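PDB 4RHJ: arginase from Trypanosoma brucei brucei, which is of unknown function but has the arginase-deacetylase fold and, unlike true arginases, evolved without a binuclear manganese cluster. Local coordinates for residues Ser23-Asn28 against Gly102-Glu107. Sequence-based numbering, arbitrary orientation.
Sequences SKFLMN and GQMLDE
The ring of Phe25 is met by both the backbone and the side chain of Met104, which lie on the same side of it, even though CB of Met104 starts away from the helix. Met104 CA lies over one face of the ring, 4.3 Å from the centroid of the Phe25 ring and 27° off its normal, a CH-pi contact. The Met104 side chain bends at chi2 (-120°) and runs across that same side of the ring. Its SD makes an oblique Met-aromatic contact, 5.0 Å from the centroid of the Phe25 ring. The methyl goes further, with Met104 CE 3.7 Å from Phe25 CE2. Three successive carbonyls also lie close to Phe25. Met104 O is 3.6 Å from Phe25 CB, and Gln103 O is 3.5 Å from Phe25 CD1. Gly102 O approaches CE1 of the same ring obliquely. With CG anti to the backbone N (chi1 175°), Phe25 carries its ring across to the end of the strand.

Lys24 and Asp106 meet at the more open side, where their side chains cross at about a right angle. The extended lysine passes the carboxylate with its methylene CD, and Lys24 NZ stays 4.3 Å from Asp106 OD1. At this separation any attraction between the charges is probably modest. No hydrogen bond links residues 23-28 to 102-107.

The contact sets the N-terminal helix 23-30 against the end of strand 95-103 and the loop that follows. Gly102 and Met104 bond through their backbones to Gly50, at the end of the adjacent parallel strand 46-50. Helix 116-131 closes the apolar side, where Ala126 touches both Phe25 and Met104.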
loop_
_atom_site.group_PDB
_atom_site.type_symbol
_atom_site.label_atom_id
_atom_site.label_comp_id
_atom_site.label_asym_id
_atom_site.label_seq_id
_atom_site.Cartn_x
_atom_site.Cartn_y
_atom_site.Cartn_z
ATOM N N SER A 23 4.097 25.605 30.548
ATOM C CA SER A 23 3.604 26.838 31.153
ATOM C C SER A 23 2.818 27.687 30.164
ATOM O O SER A 23 1.661 28.038 30.412
ATOM C CB SER A 23 4.772 27.642 31.726
ATOM O OG SER A 23 4.376 28.964 32.051
ATOM N N LYS A 24 3.448 27.981 29.032
ATOM C CA LYS A 24 2.826 28.750 27.965
ATOM C C LYS A 24 1.643 28.005 27.361
ATOM O O LYS A 24 0.663 28.636 26.973
ATOM C CB LYS A 24 3.853 29.086 26.879
ATOM C CG LYS A 24 3.283 29.749 25.617
ATOM C CD LYS A 24 4.388 30.128 24.623
ATOM C CE LYS A 24 3.835 30.428 23.235
ATOM N NZ LYS A 24 4.913 30.692 22.236
ATOM N N PHE A 25 1.724 26.677 27.278
ATOM C CA PHE A 25 0.567 25.904 26.823
ATOM C C PHE A 25 -0.496 25.958 27.905
ATOM O O PHE A 25 -1.672 26.194 27.631
ATOM C CB PHE A 25 0.915 24.440 26.504
ATOM C CG PHE A 25 -0.296 23.600 26.155
ATOM C CD1 PHE A 25 -0.821 23.617 24.871
ATOM C CD2 PHE A 25 -0.927 22.825 27.118
ATOM C CE1 PHE A 25 -1.934 22.872 24.547
ATOM C CE2 PHE A 25 -2.036 22.082 26.797
ATOM C CZ PHE A 25 -2.544 22.110 25.505
ATOM N N LEU A 26 -0.061 25.738 29.141
ATOM C CA LEU A 26 -0.951 25.770 30.289
ATOM C C LEU A 26 -1.653 27.118 30.449
ATOM O O LEU A 26 -2.870 27.153 30.612
ATOM C CB LEU A 26 -0.172 25.411 31.553
ATOM C CG LEU A 26 0.352 23.970 31.511
ATOM C CD1 LEU A 26 1.188 23.650 32.733
ATOM C CD2 LEU A 26 -0.806 22.985 31.350
ATOM N N MET A 27 -0.888 28.212 30.389
ATOM C CA MET A 27 -1.429 29.576 30.476
ATOM C C MET A 27 -2.504 29.816 29.432
ATOM O O MET A 27 -3.439 30.584 29.640
ATOM C CB MET A 27 -0.308 30.618 30.311
ATOM C CG MET A 27 -0.564 31.684 29.229
ATOM S SD MET A 27 0.625 31.715 27.857
ATOM C CE MET A 27 1.975 32.657 28.558
ATOM N N ASN A 28 -2.358 29.130 28.309
ATOM C CA ASN A 28 -3.232 29.276 27.161
ATOM C C ASN A 28 -4.531 28.462 27.260
ATOM O O ASN A 28 -5.606 28.966 26.930
ATOM C CB ASN A 28 -2.466 28.877 25.902
ATOM C CG ASN A 28 -3.280 29.044 24.652
ATOM O OD1 ASN A 28 -3.743 28.070 24.058
ATOM N ND2 ASN A 28 -3.464 30.287 24.240
ATOM N N GLY A 102 -2.412 24.270 20.062
ATOM C CA GLY A 102 -0.997 24.109 19.770
ATOM C C GLY A 102 -0.269 23.012 20.538
ATOM O O GLY A 102 -0.883 22.125 21.120
ATOM N N GLN A 103 1.059 23.087 20.547
ATOM C CA GLN A 103 1.892 22.057 21.165
ATOM C C GLN A 103 2.043 22.225 22.673
ATOM O O GLN A 103 2.258 23.333 23.163
ATOM C CB GLN A 103 3.290 22.049 20.528
ATOM C CG GLN A 103 3.361 21.537 19.098
ATOM C CD GLN A 103 3.166 20.039 19.001
ATOM O OE1 GLN A 103 2.985 19.367 20.006
ATOM N NE2 GLN A 103 3.196 19.510 17.784
ATOM N N MET A 104 1.952 21.117 23.401
ATOM C CA MET A 104 2.334 21.080 24.813
ATOM C C MET A 104 3.716 21.705 25.062
ATOM O O MET A 104 3.884 22.579 25.907
ATOM C CB MET A 104 2.339 19.639 25.316
ATOM C CG MET A 104 1.005 18.989 25.360
ATOM S SD MET A 104 0.621 18.502 27.031
ATOM C CE MET A 104 -1.151 18.534 26.968
ATOM N N LEU A 105 4.700 21.250 24.304
ATOM C CA LEU A 105 6.091 21.629 24.513
ATOM C C LEU A 105 6.417 22.971 23.853
ATOM O O LEU A 105 6.362 23.098 22.631
ATOM C CB LEU A 105 7.001 20.520 23.966
ATOM C CG LEU A 105 8.434 20.277 24.444
ATOM C CD1 LEU A 105 8.498 20.229 25.941
ATOM C CD2 LEU A 105 8.950 18.963 23.872
ATOM N N ASP A 106 6.751 23.977 24.654
ATOM C CA ASP A 106 7.185 25.245 24.080
ATOM C C ASP A 106 8.568 25.114 23.455
ATOM O O ASP A 106 9.555 24.899 24.152
ATOM C CB ASP A 106 7.201 26.356 25.128
ATOM C CG ASP A 106 7.684 27.686 24.561
ATOM O OD1 ASP A 106 7.836 27.806 23.329
ATOM O OD2 ASP A 106 7.899 28.627 25.348
ATOM N N GLU A 107 8.636 25.289 22.139
ATOM C CA GLU A 107 9.897 25.176 21.418
ATOM C C GLU A 107 10.958 26.258 21.646
ATOM O O GLU A 107 11.903 26.375 20.865
ATOM C CB GLU A 107 9.631 24.822 19.949
ATOM C CG GLU A 107 8.727 23.611 19.765
ATOM C CD GLU A 107 8.065 23.568 18.401
ATOM O OE1 GLU A 107 7.147 22.746 18.206
ATOM O OE2 GLU A 107 8.465 24.352 17.522
#